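YcaO (Methanopyrus kandleri, PDB 6CIB) binds adenine nucleotide and magnesium and, as a YcaO enzyme, probably uses ATP to activate peptide backbone amides for thioamidation. Local coordinates at residues Ala221-Glu226 and Glu230-Phe235; Trp113-Asp118 and Pro124-Ala129; Ala157-Leu162 and Glu314-Glu319; Arg50-Gln55 and Ala84-Glu89. One frame throughout, in Å; residues are numbered along the deposited sequence.

Contact 1. Residues Ala221-Glu226 and Glu230-Phe235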
loop_
_atom_site.group_PDB
_atom_site.type_symbol
_atom_site.label_atom_id
_atom_site.label_comp_id
_atom_site.label_asym_id
_atom_site.label_seq_id
_atom_site.Cartn_x
_atom_site.Cartn_y
_atom_site.Cartn_z
ATOM N N ALA A 221 10.056 -4.811 7.169
ATOM C CA ALA A 221 10.728 -4.455 8.413
ATOM C C ALA A 221 9.911 -4.992 9.577
ATOM O O ALA A 221 8.692 -4.817 9.614
ATOM C CB ALA A 221 10.903 -2.949 8.535
ATOM N N VAL A 222 10.584 -5.664 10.508
ATOM C CA VAL A 222 9.923 -6.208 11.698
ATOM C C VAL A 222 10.615 -5.710 12.963
ATOM O O VAL A 222 11.840 -5.549 12.990
ATOM C CB VAL A 222 9.804 -7.768 11.696
ATOM C CG1 VAL A 222 8.793 -8.230 10.661
ATOM C CG2 VAL A 222 11.150 -8.449 11.469
ATOM N N THR A 223 9.816 -5.449 13.994
ATOM C CA THR A 223 10.353 -4.997 15.269
ATOM C C THR A 223 10.240 -6.045 16.368
ATOM O O THR A 223 9.311 -6.858 16.394
ATOM C CB THR A 223 9.735 -3.664 15.755
ATOM O OG1 THR A 223 8.342 -3.840 16.032
ATOM C CG2 THR A 223 9.924 -2.560 14.714
ATOM N N GLU A 224 11.230 -6.020 17.250
ATOM C CA GLU A 224 11.180 -6.692 18.533
ATOM C C GLU A 224 11.163 -5.587 19.577
ATOM O O GLU A 224 11.899 -4.609 19.461
ATOM C CB GLU A 224 12.408 -7.583 18.689
ATOM C CG GLU A 224 12.292 -8.644 19.770
ATOM C CD GLU A 224 13.494 -9.576 19.820
ATOM O OE1 GLU A 224 14.074 -9.890 18.754
ATOM O OE2 GLU A 224 13.851 -10.003 20.939
ATOM N N ALA A 225 10.305 -5.724 20.578
ATOM C CA ALA A 225 10.161 -4.712 21.627
ATOM C C ALA A 225 9.772 -5.387 22.931
ATOM O O ALA A 225 9.247 -6.511 22.920
ATOM C CB ALA A 225 9.117 -3.670 21.229
ATOM N N GLU A 226 10.017 -4.709 24.050
ATOM C CA GLU A 226 9.610 -5.249 25.349
ATOM C C GLU A 226 8.107 -5.131 25.604
ATOM O O GLU A 226 7.551 -5.884 26.402
ATOM C CB GLU A 226 10.461 -4.694 26.505
ATOM C CG GLU A 226 10.332 -3.206 26.792
ATOM C CD GLU A 226 11.229 -2.741 27.937
ATOM O OE1 GLU A 226 11.699 -3.588 28.737
ATOM O OE2 GLU A 226 11.470 -1.516 28.040
ATOM N N GLU A 230 4.108 -2.868 20.401
ATOM C CA GLU A 230 5.179 -2.179 19.682
ATOM C C GLU A 230 5.999 -3.103 18.777
ATOM O O GLU A 230 7.015 -2.693 18.199
ATOM C CB GLU A 230 6.058 -1.408 20.667
ATOM C CG GLU A 230 5.264 -0.304 21.351
ATOM C CD GLU A 230 6.112 0.816 21.899
ATOM O OE1 GLU A 230 5.517 1.737 22.488
ATOM O OE2 GLU A 230 7.350 0.782 21.749
HETATM N N MSE A 231 5.538 -4.347 18.656
HETATM C CA MSE A 231 6.103 -5.305 17.710
HETATM C C MSE A 231 5.221 -5.241 16.503
HETATM O O MSE A 231 4.161 -5.875 16.443
HETATM C CB MSE A 231 6.214 -6.710 18.297
HETATM C CG MSE A 231 7.405 -6.725 19.245
HETATM SE SE MSE A 231 7.553 -8.503 20.080
HETATM C CE MSE A 231 8.175 -9.517 18.517
ATOM N N VAL A 232 5.659 -4.434 15.542
ATOM C CA VAL A 232 4.882 -4.112 14.359
ATOM C C VAL A 232 5.675 -4.519 13.120
ATOM O O VAL A 232 6.859 -4.888 13.208
ATOM C CB VAL A 232 4.495 -2.603 14.298
ATOM C CG1 VAL A 232 3.545 -2.215 15.436
ATOM C CG2 VAL A 232 5.729 -1.696 14.278
HETATM N N MSE A 233 5.019 -4.451 11.968
HETATM C CA MSE A 233 5.667 -4.747 10.694
HETATM C C MSE A 233 5.411 -3.614 9.748
HETATM O O MSE A 233 4.357 -2.988 9.794
HETATM C CB MSE A 233 5.106 -6.033 10.092
HETATM C CG MSE A 233 5.329 -7.265 10.961
HETATM SE SE MSE A 233 4.655 -8.831 9.963
HETATM C CE MSE A 233 2.749 -8.493 10.272
ATOM N N GLY A 234 6.390 -3.332 8.894
ATOM C CA GLY A 234 6.246 -2.354 7.814
ATOM C C GLY A 234 6.710 -2.952 6.498
ATOM O O GLY A 234 7.596 -3.813 6.488
ATOM N N PHE A 235 6.103 -2.510 5.394
ATOM C CA PHE A 235 6.460 -2.996 4.058
ATOM C C PHE A 235 6.576 -1.868 3.045
ATOM O O PHE A 235 5.906 -0.841 3.160
ATOM C CB PHE A 235 5.445 -4.035 3.551
ATOM C CG PHE A 235 5.291 -5.214 4.459
ATOM C CD1 PHE A 235 6.125 -6.323 4.328
ATOM C CD2 PHE A 235 4.321 -5.211 5.470
ATOM C CE1 PHE A 235 6.002 -7.409 5.192
ATOM C CE2 PHE A 235 4.199 -6.293 6.336
ATOM C CZ PHE A 235 5.035 -7.392 6.193
HETATM O O HOH W 1 7.069 -7.638 14.645
#
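Ala221 and Gly234 make the regular part of this contact, a hydrogen-bonded antiparallel pair in which Ala221 N reaches Gly234 O at 2.7 Å and Gly234 N reaches Ala221 O at 2.8 Å. Met233 CA adds a C-H...O contact to Ala221 O at 3.2 Å. Two residues nearer the turn, Thr223 N still bonds to Val232 O (3.1 Å), but the return bond is taken over by a side chain: Val232 N donates to Thr223 OG1 at 2.8 Å. With chi1 at 65°, that hydroxyl sits between its own backbone N and carbonyl carbon and reaches across to the returning chain just before its strand. It then gives its proton to Glu230 O, also at 2.8 Å, in the carbonyl plane and on a lone pair. One water serves the backbone here, donating to both Thr223 O and Val232 O.

There are two apolar contacts. Val222 CG1 touches CG of selenomethionine Met233 at 3.6 Å, the two side chains running alongside each other towards Trp292. Near the turn, CG of Met231, also a selenomethionine, packs against Ala225 CB at 4.0 Å. Ala221, on the opposite face from Val222, and Thr223 both touch Val252 of helix 241-260. This is a beta hairpin at the edge of a three-stranded antiparallel sheet, its turn end stitched by a threonine hydroxyl and one sheet face backed by a helix.

Contact 2. Residues Trp113-Asp118 and Pro124-Ala129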
loop_
_atom_site.group_PDB
_atom_site.type_symbol
_atom_site.label_atom_id
_atom_site.label_comp_id
_atom_site.label_asym_id
_atom_site.label_seq_id
_atom_site.Cartn_x
_atom_site.Cartn_y
_atom_site.Cartn_z
ATOM N N TRP A 113 -21.726 -3.103 -10.468
ATOM C CA TRP A 113 -20.452 -3.069 -11.174
ATOM C C TRP A 113 -19.975 -1.641 -11.340
ATOM O O TRP A 113 -20.780 -0.706 -11.316
ATOM C CB TRP A 113 -20.581 -3.700 -12.564
ATOM C CG TRP A 113 -21.087 -5.105 -12.559
ATOM C CD1 TRP A 113 -22.393 -5.505 -12.539
ATOM C CD2 TRP A 113 -20.302 -6.301 -12.574
ATOM N NE1 TRP A 113 -22.470 -6.873 -12.538
ATOM C CE2 TRP A 113 -21.204 -7.392 -12.561
ATOM C CE3 TRP A 113 -18.922 -6.562 -12.594
ATOM C CZ2 TRP A 113 -20.772 -8.726 -12.570
ATOM C CZ3 TRP A 113 -18.493 -7.887 -12.604
ATOM C CH2 TRP A 113 -19.419 -8.953 -12.595
ATOM N N VAL A 114 -18.660 -1.492 -11.499
ATOM C CA VAL A 114 -18.035 -0.240 -11.937
ATOM C C VAL A 114 -17.112 -0.531 -13.127
ATOM O O VAL A 114 -16.353 -1.506 -13.118
ATOM C CB VAL A 114 -17.241 0.469 -10.806
ATOM C CG1 VAL A 114 -16.893 1.894 -11.207
ATOM C CG2 VAL A 114 -18.028 0.500 -9.503
ATOM N N GLU A 115 -17.189 0.322 -14.146
ATOM C CA GLU A 115 -16.367 0.194 -15.344
ATOM C C GLU A 115 -14.910 0.579 -15.076
ATOM O O GLU A 115 -14.619 1.707 -14.667
ATOM C CB GLU A 115 -16.942 1.058 -16.466
ATOM C CG GLU A 115 -16.463 0.688 -17.866
ATOM C CD GLU A 115 -16.763 1.774 -18.885
ATOM O OE1 GLU A 115 -17.852 2.380 -18.814
ATOM O OE2 GLU A 115 -15.909 2.029 -19.758
ATOM N N GLY A 116 -14.009 -0.380 -15.287
ATOM C CA GLY A 116 -12.576 -0.129 -15.241
ATOM C C GLY A 116 -11.933 -0.219 -16.614
ATOM O O GLY A 116 -12.626 -0.357 -17.627
ATOM N N VAL A 117 -10.607 -0.116 -16.644
ATOM C CA VAL A 117 -9.831 -0.313 -17.874
ATOM C C VAL A 117 -8.778 -1.400 -17.638
ATOM O O VAL A 117 -8.056 -1.371 -16.634
ATOM C CB VAL A 117 -9.149 0.991 -18.381
ATOM C CG1 VAL A 117 -8.664 0.817 -19.816
ATOM C CG2 VAL A 117 -10.100 2.183 -18.328
ATOM N N ASP A 118 -8.715 -2.366 -18.555
ATOM C CA ASP A 118 -7.619 -3.344 -18.606
ATOM C C ASP A 118 -6.385 -2.604 -19.105
ATOM O O ASP A 118 -6.356 -2.139 -20.250
ATOM C CB ASP A 118 -7.987 -4.490 -19.564
ATOM C CG ASP A 118 -6.999 -5.650 -19.534
ATOM O OD1 ASP A 118 -5.769 -5.428 -19.514
ATOM O OD2 ASP A 118 -7.465 -6.806 -19.562
ATOM N N PRO A 124 -12.293 -1.825 -22.041
ATOM C CA PRO A 124 -13.094 -1.741 -20.814
ATOM C C PRO A 124 -13.341 -3.119 -20.186
ATOM O O PRO A 124 -13.481 -4.123 -20.903
ATOM C CB PRO A 124 -14.415 -1.131 -21.295
ATOM C CG PRO A 124 -14.084 -0.447 -22.587
ATOM C CD PRO A 124 -13.033 -1.307 -23.211
ATOM N N VAL A 125 -13.353 -3.157 -18.855
ATOM C CA VAL A 125 -13.734 -4.349 -18.088
ATOM C C VAL A 125 -14.508 -3.909 -16.838
ATOM O O VAL A 125 -14.101 -2.969 -16.147
ATOM C CB VAL A 125 -12.518 -5.283 -17.780
ATOM C CG1 VAL A 125 -11.410 -4.561 -17.014
ATOM C CG2 VAL A 125 -12.945 -6.553 -17.055
ATOM N N TYR A 126 -15.636 -4.572 -16.579
ATOM C CA TYR A 126 -16.447 -4.286 -15.394
ATOM C C TYR A 126 -15.963 -5.045 -14.169
ATOM O O TYR A 126 -15.640 -6.232 -14.234
ATOM C CB TYR A 126 -17.939 -4.535 -15.655
ATOM C CG TYR A 126 -18.548 -3.486 -16.557
ATOM C CD1 TYR A 126 -19.066 -2.299 -16.028
ATOM C CD2 TYR A 126 -18.581 -3.665 -17.949
ATOM C CE1 TYR A 126 -19.614 -1.326 -16.856
ATOM C CE2 TYR A 126 -19.120 -2.695 -18.787
ATOM C CZ TYR A 126 -19.638 -1.530 -18.234
ATOM O OH TYR A 126 -20.179 -0.569 -19.053
ATOM N N VAL A 127 -15.907 -4.325 -13.054
ATOM C CA VAL A 127 -15.390 -4.845 -11.794
ATOM C C VAL A 127 -16.523 -4.722 -10.775
ATOM O O VAL A 127 -17.234 -3.710 -10.785
ATOM C CB VAL A 127 -14.106 -4.069 -11.384
ATOM C CG1 VAL A 127 -13.668 -4.371 -9.958
ATOM C CG2 VAL A 127 -12.965 -4.413 -12.330
ATOM N N PRO A 128 -16.712 -5.745 -9.909
ATOM C CA PRO A 128 -17.767 -5.648 -8.887
ATOM C C PRO A 128 -17.533 -4.452 -7.980
ATOM O O PRO A 128 -16.374 -4.105 -7.709
ATOM C CB PRO A 128 -17.612 -6.949 -8.086
ATOM C CG PRO A 128 -16.904 -7.892 -9.010
ATOM C CD PRO A 128 -15.970 -7.020 -9.797
ATOM N N ALA A 129 -18.621 -3.825 -7.537
ATOM C CA ALA A 129 -18.550 -2.689 -6.611
ATOM C C ALA A 129 -17.772 -3.020 -5.333
ATOM O O ALA A 129 -17.048 -2.164 -4.825
ATOM C CB ALA A 129 -19.940 -2.161 -6.284
#
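Trp113 and Pro128 pair at the end of the antiparallel beta hairpin of strands 113-118 and 124-128 that is away from its turn, where packing is tight. The indole lies obliquely against the opposite backbone, CE3 lying 3.8 Å from Tyr126 CB and CZ3 3.9 Å from Pro128 CD. Two hydrogen-bonded pairs carry the ladder: Val114 N meets Val127 O at 2.7 Å, and Gly116 N meets Val125 O at 2.7 Å. Val114, Val125 and Val127 turn their side chains to the face where strand 332-336 supplies Val335 and Ile333.

Towards the turn the contact thins out. Pro124 and Glu115 are exposed, and the Glu115 carboxylate merely runs alongside the proline, OE2 3.8 Å from Pro124 CB. Its aliphatic part does more: with CG anti to the backbone N (chi1 -162°), CG lies over one face of the Tyr126 ring, offset toward the rim, a CH-pi contact 4.2 Å from the ring centroid.

Contact 3. Residues Ala157-Leu162 and Glu314-Glu319. With ADP (adenosine-5'-diphosphate), chain G.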
loop_
_atom_site.group_PDB
_atom_site.type_symbol
_atom_site.label_atom_id
_atom_site.label_comp_id
_atom_site.label_asym_id
_atom_site.label_seq_id
_atom_site.Cartn_x
_atom_site.Cartn_y
_atom_site.Cartn_z
ATOM N N ALA A 157 -0.981 7.932 -8.860
ATOM C CA ALA A 157 -1.906 7.038 -8.160
ATOM C C ALA A 157 -1.829 5.603 -8.694
ATOM O O ALA A 157 -1.832 4.652 -7.911
ATOM C CB ALA A 157 -3.327 7.586 -8.256
ATOM N N VAL A 158 -1.750 5.446 -10.018
ATOM C CA VAL A 158 -1.589 4.111 -10.630
ATOM C C VAL A 158 -0.306 3.420 -10.167
ATOM O O VAL A 158 -0.352 2.266 -9.722
ATOM C CB VAL A 158 -1.707 4.133 -12.175
ATOM C CG1 VAL A 158 -1.406 2.759 -12.774
ATOM C CG2 VAL A 158 -3.107 4.551 -12.580
ATOM N N ILE A 159 0.818 4.132 -10.236
ATOM C CA ILE A 159 2.113 3.609 -9.761
ATOM C C ILE A 159 2.014 3.168 -8.290
ATOM O O ILE A 159 2.382 2.039 -7.963
ATOM C CB ILE A 159 3.266 4.632 -9.957
ATOM C CG1 ILE A 159 3.566 4.819 -11.453
ATOM C CG2 ILE A 159 4.528 4.203 -9.198
ATOM C CD1 ILE A 159 4.272 6.116 -11.792
ATOM N N GLN A 160 1.513 4.064 -7.434
ATOM C CA GLN A 160 1.375 3.801 -6.000
ATOM C C GLN A 160 0.469 2.593 -5.719
ATOM O O GLN A 160 0.849 1.699 -4.952
ATOM C CB GLN A 160 0.859 5.052 -5.270
ATOM C CG GLN A 160 0.881 4.971 -3.741
ATOM C CD GLN A 160 2.244 5.295 -3.140
ATOM O OE1 GLN A 160 3.208 5.586 -3.858
ATOM N NE2 GLN A 160 2.328 5.256 -1.811
ATOM N N GLY A 161 -0.715 2.578 -6.336
ATOM C CA GLY A 161 -1.676 1.475 -6.188
ATOM C C GLY A 161 -1.158 0.120 -6.636
ATOM O O GLY A 161 -1.402 -0.889 -5.973
ATOM N N LEU A 162 -0.435 0.110 -7.760
ATOM C CA LEU A 162 0.128 -1.122 -8.332
ATOM C C LEU A 162 1.266 -1.680 -7.482
ATOM O O LEU A 162 1.301 -2.881 -7.209
ATOM C CB LEU A 162 0.603 -0.875 -9.758
ATOM C CG LEU A 162 0.940 -2.062 -10.659
ATOM C CD1 LEU A 162 -0.261 -2.982 -10.834
ATOM C CD2 LEU A 162 1.426 -1.548 -12.009
ATOM N N GLU A 314 4.958 8.667 -17.117
ATOM C CA GLU A 314 4.243 7.873 -18.123
ATOM C C GLU A 314 4.948 6.558 -18.446
ATOM O O GLU A 314 4.306 5.511 -18.517
ATOM C CB GLU A 314 4.028 8.679 -19.422
ATOM C CG GLU A 314 3.058 9.851 -19.308
ATOM C CD GLU A 314 3.709 11.154 -18.864
ATOM O OE1 GLU A 314 4.916 11.179 -18.538
ATOM O OE2 GLU A 314 3.002 12.182 -18.840
ATOM N N LYS A 315 6.262 6.641 -18.646
ATOM C CA LYS A 315 7.137 5.500 -18.939
ATOM C C LYS A 315 7.190 4.539 -17.744
ATOM O O LYS A 315 7.102 3.314 -17.913
ATOM C CB LYS A 315 8.548 6.020 -19.284
ATOM C CG LYS A 315 9.649 4.976 -19.445
ATOM C CD LYS A 315 9.953 4.698 -20.906
ATOM C CE LYS A 315 11.449 4.517 -21.126
ATOM N NZ LYS A 315 11.796 4.519 -22.578
ATOM N N LEU A 316 7.335 5.104 -16.545
ATOM C CA LEU A 316 7.388 4.308 -15.317
ATOM C C LEU A 316 6.111 3.500 -15.132
ATOM O O LEU A 316 6.178 2.298 -14.858
ATOM C CB LEU A 316 7.694 5.179 -14.086
ATOM C CG LEU A 316 7.782 4.495 -12.717
ATOM C CD1 LEU A 316 8.852 3.412 -12.690
ATOM C CD2 LEU A 316 8.057 5.532 -11.649
ATOM N N THR A 317 4.965 4.162 -15.325
ATOM C CA THR A 317 3.635 3.534 -15.282
ATOM C C THR A 317 3.541 2.369 -16.279
ATOM O O THR A 317 3.167 1.264 -15.904
ATOM C CB THR A 317 2.511 4.561 -15.570
ATOM O OG1 THR A 317 2.622 5.668 -14.670
ATOM C CG2 THR A 317 1.122 3.929 -15.420
ATOM N N GLU A 318 3.875 2.644 -17.538
ATOM C CA GLU A 318 3.866 1.647 -18.607
ATOM C C GLU A 318 4.746 0.435 -18.258
ATOM O O GLU A 318 4.290 -0.700 -18.328
ATOM C CB GLU A 318 4.316 2.305 -19.918
ATOM C CG GLU A 318 4.145 1.456 -21.172
ATOM C CD GLU A 318 4.857 2.054 -22.380
ATOM O OE1 GLU A 318 4.538 3.206 -22.769
ATOM O OE2 GLU A 318 5.744 1.369 -22.939
ATOM N N GLU A 319 5.989 0.693 -17.855
ATOM C CA GLU A 319 6.935 -0.373 -17.505
ATOM C C GLU A 319 6.491 -1.222 -16.312
ATOM O O GLU A 319 6.607 -2.448 -16.354
ATOM C CB GLU A 319 8.342 0.189 -17.303
ATOM C CG GLU A 319 8.998 0.623 -18.615
ATOM C CD GLU A 319 10.464 0.983 -18.473
ATOM O OE1 GLU A 319 11.123 0.516 -17.518
ATOM O OE2 GLU A 319 10.967 1.733 -19.334
HETATM P PB ADP G . 0.939 4.547 1.302
HETATM O O1B ADP G . 0.337 4.752 -0.072
HETATM O O2B ADP G . 1.863 3.351 1.411
HETATM O O3B ADP G . -0.032 4.674 2.453
HETATM P PA ADP G . 1.822 7.244 1.913
HETATM O O1A ADP G . 3.075 7.925 1.435
HETATM O O2A ADP G . 1.570 7.252 3.398
HETATM O O3A ADP G . 2.012 5.745 1.402
HETATM O "O5'" ADP G . 0.577 7.881 1.121
HETATM C "C5'" ADP G . -0.793 7.916 1.559
HETATM C "C4'" ADP G . -1.678 8.429 0.408
HETATM O "O4'" ADP G . -1.256 9.744 0.014
HETATM C "C3'" ADP G . -1.577 7.587 -0.867
HETATM O "O3'" ADP G . -2.817 7.655 -1.598
HETATM C "C2'" ADP G . -0.489 8.281 -1.666
HETATM O "O2'" ADP G . -0.568 8.001 -3.061
HETATM C "C1'" ADP G . -0.748 9.748 -1.333
HETATM N N9 ADP G . 0.471 10.586 -1.376
HETATM C C8 ADP G . 1.545 10.446 -0.577
HETATM N N7 ADP G . 2.490 11.367 -0.873
HETATM C C5 ADP G . 2.016 12.131 -1.863
HETATM C C6 ADP G . 2.518 13.293 -2.632
HETATM N N6 ADP G . 3.740 13.814 -2.367
HETATM N N1 ADP G . 1.713 13.799 -3.599
HETATM C C2 ADP G . 0.489 13.283 -3.869
HETATM N N3 ADP G . -0.030 12.229 -3.199
HETATM C C4 ADP G . 0.677 11.621 -2.198
#
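The nucleotide-binding helix 154-177 packs here, through Val158 and Ile159, on helix 313-325, while Gln160 turns to the ADP. The short helical segments run 33° from parallel, their axes 9.6 Å apart at closest approach. In Gln160 the bend at chi2 (82°) turns the amide to the phosphate, and NE2 reaches the beta-phosphate oxygen O1B of ADP at 2.7 Å, a nearly straight bond. Cut back to an alanine, this position would probably leave O1B without its amide donor and a gap beside the ribose O2', which Gln160 CG approaches to 3.4 Å. Arg12, Lys64 and Ser74 are among the other residues that hydrogen-bond the nucleotide.

Between the two segments there is no hydrogen bond. Val158 CG1 meets Thr317 CG2 at 3.8 Å, and the side chains of Ile159 and Leu316 cross at about a right angle. The Thr317 hydroxyl is already engaged with Leu313 O in its own helix; against it, OG1 to CD1 at 3.3 Å, lies the end of Ile159.

Contact 4. Residues Arg50-Gln55 and Ala84-Glu89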
loop_
_atom_site.group_PDB
_atom_site.type_symbol
_atom_site.label_atom_id
_atom_site.label_comp_id
_atom_site.label_asym_id
_atom_site.label_seq_id
_atom_site.Cartn_x
_atom_site.Cartn_y
_atom_site.Cartn_z
ATOM N N ARG A 50 -5.029 11.793 11.553
ATOM C CA ARG A 50 -6.259 12.504 11.238
ATOM C C ARG A 50 -7.477 11.765 11.788
ATOM O O ARG A 50 -7.588 10.542 11.645
ATOM C CB ARG A 50 -6.383 12.703 9.722
ATOM C CG ARG A 50 -5.221 13.478 9.080
ATOM C CD ARG A 50 -5.254 14.964 9.451
ATOM N NE ARG A 50 -4.106 15.714 8.929
ATOM C CZ ARG A 50 -2.927 15.842 9.544
ATOM N NH1 ARG A 50 -2.718 15.272 10.727
ATOM N NH2 ARG A 50 -1.946 16.543 8.966
ATOM N N ARG A 51 -8.363 12.515 12.439
ATOM C CA ARG A 51 -9.695 12.035 12.777
ATOM C C ARG A 51 -10.649 12.575 11.709
ATOM O O ARG A 51 -10.730 13.791 11.492
ATOM C CB ARG A 51 -10.097 12.486 14.187
ATOM C CG ARG A 51 -11.409 11.892 14.695
ATOM C CD ARG A 51 -11.591 12.090 16.200
ATOM N NE ARG A 51 -11.720 13.496 16.588
ATOM C CZ ARG A 51 -12.867 14.173 16.657
ATOM N NH1 ARG A 51 -14.024 13.590 16.369
ATOM N NH2 ARG A 51 -12.864 15.452 17.020
ATOM N N ARG A 52 -11.334 11.653 11.039
ATOM C CA ARG A 52 -12.205 11.951 9.897
ATOM C C ARG A 52 -13.648 11.478 10.154
ATOM O O ARG A 52 -13.852 10.376 10.659
ATOM C CB ARG A 52 -11.653 11.259 8.642
ATOM C CG ARG A 52 -12.253 11.747 7.337
ATOM C CD ARG A 52 -11.888 10.875 6.145
ATOM N NE ARG A 52 -12.988 10.916 5.180
ATOM C CZ ARG A 52 -13.734 9.878 4.825
ATOM N NH1 ARG A 52 -13.497 8.667 5.307
ATOM N NH2 ARG A 52 -14.717 10.053 3.963
ATOM N N ARG A 53 -14.629 12.312 9.792
ATOM C CA ARG A 53 -16.055 11.983 9.919
ATOM C C ARG A 53 -16.699 11.818 8.559
ATOM O O ARG A 53 -16.468 12.640 7.673
ATOM C CB ARG A 53 -16.815 13.113 10.622
ATOM C CG ARG A 53 -16.672 13.166 12.121
ATOM C CD ARG A 53 -17.916 13.812 12.724
ATOM N NE ARG A 53 -17.624 14.594 13.925
ATOM C CZ ARG A 53 -17.271 14.090 15.111
ATOM N NH1 ARG A 53 -17.143 12.776 15.289
ATOM N NH2 ARG A 53 -17.033 14.910 16.127
ATOM N N SER A 54 -17.528 10.784 8.407
ATOM C CA SER A 54 -18.399 10.622 7.221
ATOM C C SER A 54 -19.726 9.975 7.623
ATOM O O SER A 54 -19.931 9.657 8.799
ATOM C CB SER A 54 -17.700 9.793 6.135
ATOM O OG SER A 54 -17.648 8.415 6.485
ATOM N N GLN A 55 -20.611 9.751 6.653
ATOM C CA GLN A 55 -21.843 8.978 6.901
ATOM C C GLN A 55 -21.539 7.567 7.424
ATOM O O GLN A 55 -22.411 6.925 8.001
ATOM C CB GLN A 55 -22.716 8.896 5.642
ATOM C CG GLN A 55 -22.185 7.938 4.593
ATOM C CD GLN A 55 -23.213 7.515 3.571
ATOM O OE1 GLN A 55 -23.508 8.252 2.635
ATOM N NE2 GLN A 55 -23.739 6.308 3.725
ATOM N N ALA A 84 -12.989 9.255 -1.488
ATOM C CA ALA A 84 -13.209 8.837 -2.874
ATOM C C ALA A 84 -13.686 7.388 -3.002
ATOM O O ALA A 84 -14.477 7.078 -3.892
ATOM C CB ALA A 84 -11.947 9.048 -3.694
ATOM N N ALA A 85 -13.209 6.523 -2.107
ATOM C CA ALA A 85 -13.520 5.097 -2.112
ATOM C C ALA A 85 -14.911 4.759 -1.578
ATOM O O ALA A 85 -15.384 3.633 -1.767
ATOM C CB ALA A 85 -12.472 4.323 -1.321
ATOM N N GLU A 86 -15.544 5.711 -0.890
ATOM C CA GLU A 86 -16.903 5.519 -0.391
ATOM C C GLU A 86 -17.865 5.275 -1.566
ATOM O O GLU A 86 -17.735 5.934 -2.612
ATOM C CB GLU A 86 -17.342 6.699 0.494
ATOM C CG GLU A 86 -16.691 6.665 1.872
ATOM C CD GLU A 86 -17.002 7.865 2.765
ATOM O OE1 GLU A 86 -17.784 8.768 2.392
ATOM O OE2 GLU A 86 -16.450 7.888 3.879
ATOM N N PRO A 87 -18.796 4.302 -1.417
ATOM C CA PRO A 87 -19.727 3.923 -2.488
ATOM C C PRO A 87 -20.392 5.116 -3.155
ATOM O O PRO A 87 -20.857 6.033 -2.474
ATOM C CB PRO A 87 -20.761 3.067 -1.765
ATOM C CG PRO A 87 -19.986 2.428 -0.678
ATOM C CD PRO A 87 -18.984 3.456 -0.221
ATOM N N ARG A 88 -20.401 5.101 -4.483
ATOM C CA ARG A 88 -20.930 6.207 -5.247
ATOM C C ARG A 88 -21.842 5.648 -6.326
ATOM O O ARG A 88 -21.383 4.979 -7.267
ATOM C CB ARG A 88 -19.791 7.032 -5.843
ATOM C CG ARG A 88 -19.851 8.507 -5.492
ATOM C CD ARG A 88 -18.777 9.282 -6.235
ATOM N NE ARG A 88 -17.437 8.835 -5.863
ATOM C CZ ARG A 88 -16.369 8.884 -6.652
ATOM N NH1 ARG A 88 -16.454 9.358 -7.887
ATOM N NH2 ARG A 88 -15.202 8.449 -6.201
ATOM N N GLU A 89 -23.140 5.912 -6.161
ATOM C CA GLU A 89 -24.185 5.420 -7.065
ATOM C C GLU A 89 -24.030 5.990 -8.480
ATOM O O GLU A 89 -24.393 5.333 -9.455
ATOM C CB GLU A 89 -25.569 5.727 -6.476
ATOM C CG GLU A 89 -26.732 4.939 -7.062
ATOM C CD GLU A 89 -26.646 3.428 -6.874
ATOM O OE1 GLU A 89 -26.229 2.933 -5.804
ATOM O OE2 GLU A 89 -27.027 2.722 -7.820
#
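Arg52 and Glu86 extend towards each other from opposite directions and meet in a salt bridge, Arg52 NH2 to Glu86 OE2 at 2.8 Å. The arginine leaves its strand with chi1 near trans (-166°) and a bend at chi3, which carries the guanidinium across to the loop. OE2 lies at the guanidinium edge, near its plane; the planes of the two flat groups are 46° apart, and NH2 meets OE2 from well above the carboxylate plane (60° out of it). NH1 adds a weak, long bond to the same oxygen. Ser54 OG donates to OE2 from the opposite face at 2.9 Å, and the oxygen is thus clamped on both sides, which should favour the charged form of the acid. A glutamine in place of Glu86 would probably cost the Arg52 guanidinium its countercharge here and weaken the hold on the Ser54 hydroxyl.

Second partners steady the donors: Arg52 NE binds Val32 O, and Ser54 OG accepts from Tyr56 N. On the loop side, Arg88 NH2 folds back to Ala84 O at 2.8 Å. The Arg52-Glu86 bridge ties strand 45-54, the middle strand of its three-stranded sheet, to the chain just after helix 68-85, with Arg52 also resting on Ala83 of that helix and on Phe59 and His61 of strand 57-64.

Along the chain, contact 4 closes first, then contact 2; contact 1 follows, lying within the long span between the two segments of contact 3. Contacts 1 and 2 are hairpins of separate antiparallel sheets on opposite sides of the chain's centre, their own centres 37 Å apart. The sheet of contact 2 includes strand 346-351, on which helix 154-177 of contact 3 also packs. Contact 4 belongs to a third sheet and to the end of helix 68-85, which carries Glu81, a magnesium ligand. Contacts 2 and 4 approach to about 6 Å between nearest atoms without touching. Contacts 3 and 4 thus involve two helices that both help build the nucleotide site.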